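Local coordinates for protein soluble lytic murein transglycosylase (Pseudomonas aeruginosa, PDB 5OHU) that turns over cell-wall peptidoglycan by exolytic and endolytic cleavage, as a lytic transglycosylase of the Slt family, at residues V570-A574 with V597-T601; D373-F377 with Q612-S616; L283-F289 with T308-W312. All coordinates share one frame; numbering follows the deposited sequence.

Contact 1: V570-A574 with V597-T601; sequences VLASA and VWIET
Leu571 lays a methyl over the indole of Trp598, the one aromatic group of this wholly buried contact. Its CD2 stands 3.8 Å from the centroid of the six-membered ring and 15° off the normal, a CH-pi contact set slightly toward the rim. Plain apolar touches surround it. Ala574 CB meets the same ring at its edge, in the plane, 3.8 Å from Trp598 CH2, while Val570 CG1 approaches obliquely at 3.9 Å from Trp598 CZ3. That Val570 methyl also bears on the neighbouring side chain, reaching Ile599 CG1 at 3.6 Å, where the two side chains cross nearly at a right angle. The ring reaches this far because Trp598 CG lies anti to the backbone N (chi1 -173°), toward helix 569-578.

The polar groups of 597-601 find their partners outside this interface. Trp598 NE1 is satisfied by Trp586 O, and Thr601 bonds through both N and OG1 to Val597 O, from opposite faces of that carbonyl, OG1 also being met by Arg319. Val583 of helix 580-586 touches Leu571, Ala574 and Trp598 alike. The pair forms part of the hydrophobic core of the SLT domain, consistent with its lysozyme-like fold.

Contact 2: D373-F377 with Q612-S616; sequences DFYGF and QNVLS
Phe374 CG stands anti to its own N (chi1 172°), which turns the ring toward Gln612, and the glutamine, extended beyond CG, passes over one face of the ring, the two side chains crossing at about a right angle. Its CG lies over the ring centre, 3.6 Å from the centroid, in a CH-pi contact. Farther out the amide stacks on the rim, with Gln612 CD 3.4 Å from Phe374 CD2 and the two planes only 14° apart.

The end of the amide goes on to Tyr375. Gln612 NE2 donates to Tyr375 OH over 2.9 Å in a nearly straight bond (163°), with the hydroxyl oxygen close to the amide plane, while the phenol ring stands perpendicular to that plane. Stack and bond together should fix the amide's rotation. The same hydroxyl also bonds Glu600 and Arg342, so it joins three polar side chains in a buried place.

Ser616 sits at the edge of the Phe374 ring, its OG 3.3 Å from Phe374 CB; that OG is satisfied by donating to Gln612 O at 2.9 Å. Asp373 caps the start of helix 374-383 by accepting from Gly376 N through OD1, while its OD2 bonds Ser341 OG. Helix 605-624 packs against that first turn, with Ile599 of helix 595-600 packed on Phe374, Gln612 and Leu615, and helix 493-504 covering Val614.

Contact 3: L283-F289 with T308-W312; sequences LSLAKRF and TVTEW
Lys287 lies across the indole of Trp312 at about a right angle, its aliphatic chain running over one face. CG sits 3.7 Å from the centroid of the six-membered ring, only 11° off the normal, a CH-pi contact; farther along, CE passes 3.7 Å from Trp312 NE1, at the rim of the five-membered ring. Because the chain is extended beyond CG (chi3 -178°), it runs from above the six-membered ring to the NE1 rim. The ammonium end is carried past the pyrrole side of the indole.

Beside the lysine, Ala286 presents its CB to Trp312 CE3 at 4.2 Å, and its carbonyl oxygen approaches the benzo part of the indole obliquely. Phe289 CE1 reaches the indole edge near the ring plane, 4.2 Å from Trp312 CZ3. Relative to the phenylalanine ring the approach is oblique. Arginines of helix 307-319 add cation-pi contacts, Arg315 to Trp312 and Arg319 to Phe289.

At the other end of the contact Leu283, in the conformer described, one of two modelled, spreads its two methyls over the opposing helix. CD1 meets Thr308 CG2 at 3.7 Å, where the side chains cross at about a right angle, and CD2 settles 3.7 Å from Trp312 CB. Val309 CG2 lies against the branch point, 3.9 Å from Leu283 CG.

The helical segments 283-287 and 308-312 run in nearly the same direction, 27° apart, with their axes 10.1 Å from each other at closest approach. Phe289, with positive phi, is the C-prime residue of a Schellman motif that ends helix 271-287, a turn consistent with the placing of its ring beside Trp312. Helix 293-300 lies between the two in sequence and touches both, through Ala293 and Met297, consistent with the alpha-superhelical packing of successive helices known from Slt70-like enzymes.

In the fold
From the N terminus, contact 3 comes first: 283-289 and 308-312 close a short loop through helix 293-300 in the all-helical part of the chain. Contact 2 opens next, at 373-377, and closes a long loop only at 612-616, 235 residues on. Nested inside that loop, contact 1 joins 570-574 to 597-601. Contact 3 is in series with both. Contacts 1 and 2, with centres about 12 Å apart, touch where Glu600 bonds Tyr375 and where Ile599 packs on Gln612. Thr601 of contact 1 also packs on Phe289 and Trp312 of contact 3, so helix 595-600 and the residue after it bridge all three, linking the C-terminal transglycosylase region to earlier helices.

Contact 1: V570-A574 with V597-T601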
loop_
_atom_site.group_PDB
_atom_site.type_symbol
_atom_site.label_atom_id
_atom_site.label_comp_id
_atom_site.label_asym_id
_atom_site.label_seq_id
_atom_site.Cartn_x
_atom_site.Cartn_y
_atom_site.Cartn_z
ATOM N N VAL A 570 15.680 12.229 12.692
ATOM C CA VAL A 570 15.281 12.178 11.286
ATOM C C VAL A 570 16.016 11.057 10.561
ATOM O O VAL A 570 15.408 10.221 9.881
ATOM C CB VAL A 570 15.538 13.528 10.599
ATOM C CG1 VAL A 570 15.049 13.471 9.156
ATOM C CG2 VAL A 570 14.852 14.664 11.359
ATOM N N LEU A 571 17.342 11.043 10.672
ATOM C CA LEU A 571 18.121 10.008 10.008
ATOM C C LEU A 571 17.861 8.639 10.629
ATOM O O LEU A 571 17.692 7.642 9.916
ATOM C CB LEU A 571 19.600 10.360 10.087
ATOM C CG LEU A 571 19.941 11.716 9.472
ATOM C CD1 LEU A 571 21.403 12.080 9.776
ATOM C CD2 LEU A 571 19.697 11.667 7.966
ATOM N N ALA A 572 17.838 8.572 11.963
ATOM C CA ALA A 572 17.644 7.285 12.623
ATOM C C ALA A 572 16.274 6.691 12.292
ATOM O O ALA A 572 16.148 5.476 12.109
ATOM C CB ALA A 572 17.820 7.433 14.132
ATOM N N SER A 573 15.239 7.532 12.202
ATOM C CA SER A 573 13.920 7.031 11.832
ATOM C C SER A 573 13.952 6.457 10.428
ATOM O O SER A 573 13.403 5.372 10.173
ATOM C CB SER A 573 12.859 8.137 11.927
ATOM O OG SER A 573 12.722 8.577 13.268
ATOM N N ALA A 574 14.593 7.179 9.503
ATOM C CA ALA A 574 14.721 6.689 8.133
ATOM C C ALA A 574 15.465 5.360 8.105
ATOM O O ALA A 574 15.090 4.439 7.371
ATOM C CB ALA A 574 15.433 7.732 7.266
ATOM N N VAL A 597 14.242 19.750 3.310
ATOM C CA VAL A 597 14.630 19.357 1.960
ATOM C C VAL A 597 15.045 17.886 1.926
ATOM O O VAL A 597 14.655 17.129 1.027
ATOM C CB VAL A 597 15.756 20.268 1.430
ATOM C CG1 VAL A 597 16.295 19.720 0.077
ATOM C CG2 VAL A 597 15.276 21.699 1.259
ATOM N N TRP A 598 15.865 17.465 2.890
ATOM C CA TRP A 598 16.326 16.077 2.896
ATOM C C TRP A 598 15.157 15.110 2.974
ATOM O O TRP A 598 15.103 14.131 2.222
ATOM C CB TRP A 598 17.288 15.815 4.054
ATOM C CG TRP A 598 17.893 14.428 3.936
ATOM C CD1 TRP A 598 18.961 14.064 3.154
ATOM C CD2 TRP A 598 17.448 13.222 4.587
ATOM N NE1 TRP A 598 19.210 12.711 3.291
ATOM C CE2 TRP A 598 18.303 12.180 4.172
ATOM C CE3 TRP A 598 16.431 12.934 5.503
ATOM C CZ2 TRP A 598 18.161 10.875 4.628
ATOM C CZ3 TRP A 598 16.290 11.630 5.954
ATOM C CH2 TRP A 598 17.148 10.618 5.509
ATOM N N ILE A 599 14.200 15.377 3.869
ATOM C CA ILE A 599 13.038 14.501 3.995
ATOM C C ILE A 599 12.254 14.487 2.698
ATOM O O ILE A 599 11.858 13.425 2.202
ATOM C CB ILE A 599 12.146 14.937 5.171
ATOM C CG1 ILE A 599 12.791 14.556 6.504
ATOM C CG2 ILE A 599 10.812 14.213 5.088
ATOM C CD1 ILE A 599 12.409 15.506 7.627
ATOM N N GLU A 600 12.015 15.672 2.134
ATOM C CA GLU A 600 11.200 15.776 0.934
ATOM C C GLU A 600 11.822 15.026 -0.236
ATOM O O GLU A 600 11.098 14.549 -1.121
ATOM C CB GLU A 600 11.008 17.240 0.544
ATOM C CG GLU A 600 9.878 17.423 -0.439
ATOM C CD GLU A 600 8.587 16.829 0.084
ATOM O OE1 GLU A 600 8.183 17.227 1.221
ATOM O OE2 GLU A 600 8.023 15.933 -0.605
ATOM N N THR A 601 13.154 14.911 -0.267
ATOM C CA THR A 601 13.841 14.315 -1.404
ATOM C C THR A 601 14.314 12.902 -1.112
ATOM O O THR A 601 15.160 12.378 -1.839
ATOM C CB THR A 601 15.020 15.182 -1.864
ATOM O OG1 THR A 601 15.981 15.305 -0.807
ATOM C CG2 THR A 601 14.542 16.594 -2.277
#

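Contact 2: D373-F377 with Q612-S616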
loop_
_atom_site.group_PDB
_atom_site.type_symbol
_atom_site.label_atom_id
_atom_site.label_comp_id
_atom_site.label_asym_id
_atom_site.label_seq_id
_atom_site.Cartn_x
_atom_site.Cartn_y
_atom_site.Cartn_z
ATOM N N ASP A 373 -1.151 17.795 10.030
ATOM C CA ASP A 373 -0.195 16.795 9.573
ATOM C C ASP A 373 1.225 17.365 9.602
ATOM O O ASP A 373 1.467 18.463 10.115
ATOM C CB ASP A 373 -0.592 16.265 8.196
ATOM C CG ASP A 373 -0.369 17.272 7.081
ATOM O OD1 ASP A 373 -0.214 18.479 7.352
ATOM O OD2 ASP A 373 -0.366 16.843 5.916
ATOM N N PHE A 374 2.160 16.605 9.027
ATOM C CA PHE A 374 3.576 16.969 9.060
ATOM C C PHE A 374 3.823 18.364 8.498
ATOM O O PHE A 374 4.561 19.156 9.091
ATOM C CB PHE A 374 4.394 15.911 8.306
ATOM C CG PHE A 374 5.848 16.274 8.101
ATOM C CD1 PHE A 374 6.766 16.103 9.151
ATOM C CD2 PHE A 374 6.295 16.811 6.895
ATOM C CE1 PHE A 374 8.108 16.425 9.008
ATOM C CE2 PHE A 374 7.648 17.125 6.731
ATOM C CZ PHE A 374 8.557 16.942 7.799
ATOM N N TYR A 375 3.223 18.684 7.342
ATOM C CA TYR A 375 3.478 19.985 6.728
ATOM C C TYR A 375 2.813 21.137 7.489
ATOM O O TYR A 375 3.283 22.277 7.399
ATOM C CB TYR A 375 3.018 19.965 5.265
ATOM C CG TYR A 375 3.805 18.979 4.416
ATOM C CD1 TYR A 375 5.110 19.266 4.009
ATOM C CD2 TYR A 375 3.257 17.745 4.042
ATOM C CE1 TYR A 375 5.857 18.358 3.258
ATOM C CE2 TYR A 375 3.994 16.838 3.279
ATOM C CZ TYR A 375 5.286 17.155 2.882
ATOM O OH TYR A 375 6.008 16.252 2.129
ATOM N N GLY A 376 1.725 20.880 8.220
ATOM C CA GLY A 376 1.206 21.905 9.115
ATOM C C GLY A 376 2.163 22.214 10.256
ATOM O O GLY A 376 2.351 23.374 10.620
ATOM N N PHE A 377 2.786 21.182 10.829
ATOM C CA PHE A 377 3.831 21.400 11.826
ATOM C C PHE A 377 4.979 22.228 11.253
ATOM O O PHE A 377 5.444 23.180 11.886
ATOM C CB PHE A 377 4.347 20.058 12.354
ATOM C CG PHE A 377 3.371 19.339 13.255
ATOM C CD1 PHE A 377 2.983 19.897 14.472
ATOM C CD2 PHE A 377 2.849 18.115 12.889
ATOM C CE1 PHE A 377 2.083 19.214 15.314
ATOM C CE2 PHE A 377 1.962 17.445 13.691
ATOM C CZ PHE A 377 1.572 17.979 14.905
ATOM N N GLN A 612 7.995 11.254 8.085
ATOM C CA GLN A 612 7.072 12.329 8.416
ATOM C C GLN A 612 6.053 11.879 9.451
ATOM O O GLN A 612 5.717 12.658 10.354
ATOM C CB GLN A 612 6.398 12.864 7.158
ATOM C CG GLN A 612 7.384 13.461 6.174
ATOM C CD GLN A 612 6.710 14.024 4.930
ATOM O OE1 GLN A 612 5.529 13.773 4.684
ATOM N NE2 GLN A 612 7.461 14.803 4.141
ATOM N N ASN A 613 5.600 10.620 9.382
ATOM C CA ASN A 613 4.664 10.121 10.389
ATOM C C ASN A 613 5.308 10.104 11.775
ATOM O O ASN A 613 4.731 10.593 12.752
ATOM C CB ASN A 613 4.197 8.695 10.062
ATOM C CG ASN A 613 3.210 8.618 8.900
ATOM O OD1 ASN A 613 2.862 7.513 8.453
ATOM N ND2 ASN A 613 2.860 9.760 8.331
ATOM N N VAL A 614 6.479 9.463 11.885
ATOM C CA VAL A 614 7.145 9.296 13.173
ATOM C C VAL A 614 7.429 10.650 13.812
ATOM O O VAL A 614 7.167 10.854 14.999
ATOM C CB VAL A 614 8.433 8.472 13.011
ATOM C CG1 VAL A 614 9.272 8.523 14.291
ATOM C CG2 VAL A 614 8.086 7.002 12.640
ATOM N N LEU A 615 7.964 11.599 13.038
ATOM C CA LEU A 615 8.239 12.911 13.613
ATOM C C LEU A 615 6.953 13.578 14.072
ATOM O O LEU A 615 6.917 14.191 15.143
ATOM C CB LEU A 615 8.976 13.802 12.612
ATOM C CG LEU A 615 10.400 13.343 12.282
ATOM C CD1 LEU A 615 10.991 14.147 11.092
ATOM C CD2 LEU A 615 11.299 13.461 13.522
ATOM N N SER A 616 5.891 13.485 13.268
ATOM C CA SER A 616 4.626 14.104 13.651
ATOM C C SER A 616 4.052 13.435 14.893
ATOM O O SER A 616 3.544 14.111 15.793
ATOM C CB SER A 616 3.628 14.022 12.491
ATOM O OG SER A 616 4.074 14.780 11.372
#

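Contact 3: L283-F289 with T308-W312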
loop_
_atom_site.group_PDB
_atom_site.type_symbol
_atom_site.label_atom_id
_atom_site.label_comp_id
_atom_site.label_asym_id
_atom_site.label_seq_id
_atom_site.Cartn_x
_atom_site.Cartn_y
_atom_site.Cartn_z
ATOM N N LEU A 283 12.657 10.233 -14.124
ATOM C CA LEU A 283 12.343 9.957 -12.727
ATOM C C LEU A 283 13.495 9.256 -12.024
ATOM O O LEU A 283 13.838 9.595 -10.887
ATOM C CB LEU A 283 11.078 9.108 -12.636
ATOM C CG LEU A 283 9.750 9.851 -12.745
ATOM C CD1 LEU A 283 8.610 8.858 -12.586
ATOM C CD2 LEU A 283 9.691 10.916 -11.655
ATOM N N SER A 284 14.112 8.278 -12.675
ATOM C CA SER A 284 15.199 7.590 -11.989
ATOM C C SER A 284 16.435 8.480 -11.861
ATOM O O SER A 284 17.136 8.439 -10.844
ATOM C CB SER A 284 15.519 6.273 -12.699
ATOM O OG SER A 284 16.500 5.553 -11.977
ATOM N N LEU A 285 16.725 9.306 -12.864
ATOM C CA LEU A 285 17.831 10.246 -12.696
ATOM C C LEU A 285 17.551 11.226 -11.562
ATOM O O LEU A 285 18.449 11.565 -10.785
ATOM C CB LEU A 285 18.078 11.023 -13.990
ATOM C CG LEU A 285 18.828 10.330 -15.118
ATOM C CD1 LEU A 285 18.848 11.219 -16.370
ATOM C CD2 LEU A 285 20.233 9.982 -14.663
ATOM N N ALA A 286 16.314 11.719 -11.475
ATOM C CA ALA A 286 15.996 12.728 -10.471
ATOM C C ALA A 286 16.131 12.166 -9.071
ATOM O O ALA A 286 16.554 12.879 -8.160
ATOM C CB ALA A 286 14.582 13.277 -10.687
ATOM N N LYS A 287 15.813 10.885 -8.888
ATOM C CA LYS A 287 15.975 10.273 -7.579
ATOM C C LYS A 287 17.437 10.069 -7.222
ATOM O O LYS A 287 17.745 9.814 -6.053
ATOM C CB LYS A 287 15.228 8.936 -7.507
ATOM C CG LYS A 287 13.762 9.088 -7.176
ATOM C CD LYS A 287 12.946 7.866 -7.656
ATOM C CE LYS A 287 11.475 8.075 -7.348
ATOM N NZ LYS A 287 10.664 6.838 -7.610
ATOM N N ARG A 288 18.347 10.223 -8.174
ATOM C CA ARG A 288 19.770 10.262 -7.873
ATOM C C ARG A 288 20.294 11.681 -7.824
ATOM O O ARG A 288 21.511 11.885 -7.720
ATOM C CB ARG A 288 20.550 9.458 -8.903
ATOM C CG ARG A 288 20.149 8.025 -8.933
ATOM C CD ARG A 288 20.607 7.423 -10.207
ATOM N NE ARG A 288 21.716 6.496 -10.035
ATOM C CZ ARG A 288 21.562 5.202 -9.778
ATOM N NH1 ARG A 288 20.344 4.685 -9.651
ATOM N NH2 ARG A 288 22.628 4.426 -9.650
ATOM N N PHE A 289 19.403 12.668 -7.930
ATOM C CA PHE A 289 19.777 14.071 -7.825
ATOM C C PHE A 289 20.697 14.502 -8.964
ATOM O O PHE A 289 21.605 15.315 -8.782
ATOM C CB PHE A 289 20.392 14.354 -6.448
ATOM C CG PHE A 289 19.599 13.739 -5.307
ATOM C CD1 PHE A 289 18.214 13.916 -5.233
ATOM C CD2 PHE A 289 20.225 12.961 -4.327
ATOM C CE1 PHE A 289 17.474 13.349 -4.183
ATOM C CE2 PHE A 289 19.489 12.394 -3.281
ATOM C CZ PHE A 289 18.111 12.588 -3.211
ATOM N N THR A 308 3.725 12.279 -10.651
ATOM C CA THR A 308 4.993 11.780 -10.132
ATOM C C THR A 308 6.169 12.551 -10.726
ATOM O O THR A 308 7.125 12.884 -10.014
ATOM C CB THR A 308 5.130 10.288 -10.416
ATOM O OG1 THR A 308 3.994 9.612 -9.871
ATOM C CG2 THR A 308 6.414 9.729 -9.738
ATOM N N VAL A 309 6.100 12.879 -12.021
ATOM C CA VAL A 309 7.190 13.623 -12.645
ATOM C C VAL A 309 7.191 15.067 -12.173
ATOM O O VAL A 309 8.255 15.677 -12.024
ATOM C CB VAL A 309 7.101 13.539 -14.186
ATOM C CG1 VAL A 309 8.153 14.435 -14.836
ATOM C CG2 VAL A 309 7.250 12.092 -14.663
ATOM N N THR A 310 6.014 15.643 -11.948
ATOM C CA THR A 310 5.953 17.023 -11.485
ATOM C C THR A 310 6.574 17.159 -10.108
ATOM O O THR A 310 7.325 18.104 -9.849
ATOM C CB THR A 310 4.501 17.497 -11.445
ATOM O OG1 THR A 310 3.921 17.328 -12.738
ATOM C CG2 THR A 310 4.431 18.949 -11.062
ATOM N N GLU A 311 6.263 16.224 -9.215
ATOM C CA GLU A 311 6.770 16.289 -7.852
ATOM C C GLU A 311 8.276 16.054 -7.816
ATOM O O GLU A 311 8.984 16.685 -7.026
ATOM C CB GLU A 311 6.044 15.262 -6.971
ATOM C CG GLU A 311 4.573 15.565 -6.710
ATOM C CD GLU A 311 3.994 14.785 -5.522
ATOM O OE1 GLU A 311 4.046 13.533 -5.553
ATOM O OE2 GLU A 311 3.469 15.415 -4.568
ATOM N N TRP A 312 8.784 15.150 -8.656
ATOM C CA TRP A 312 10.216 14.883 -8.611
ATOM C C TRP A 312 10.999 15.954 -9.337
ATOM O O TRP A 312 12.140 16.236 -8.975
ATOM C CB TRP A 312 10.518 13.483 -9.138
ATOM C CG TRP A 312 10.525 12.627 -7.971
ATOM C CD1 TRP A 312 9.511 11.827 -7.522
ATOM C CD2 TRP A 312 11.563 12.549 -7.000
ATOM N NE1 TRP A 312 9.871 11.233 -6.333
ATOM C CE2 TRP A 312 11.124 11.667 -5.988
ATOM C CE3 TRP A 312 12.828 13.144 -6.884
ATOM C CZ2 TRP A 312 11.916 11.334 -4.894
ATOM C CZ3 TRP A 312 13.616 12.826 -5.776
ATOM C CH2 TRP A 312 13.156 11.921 -4.802
#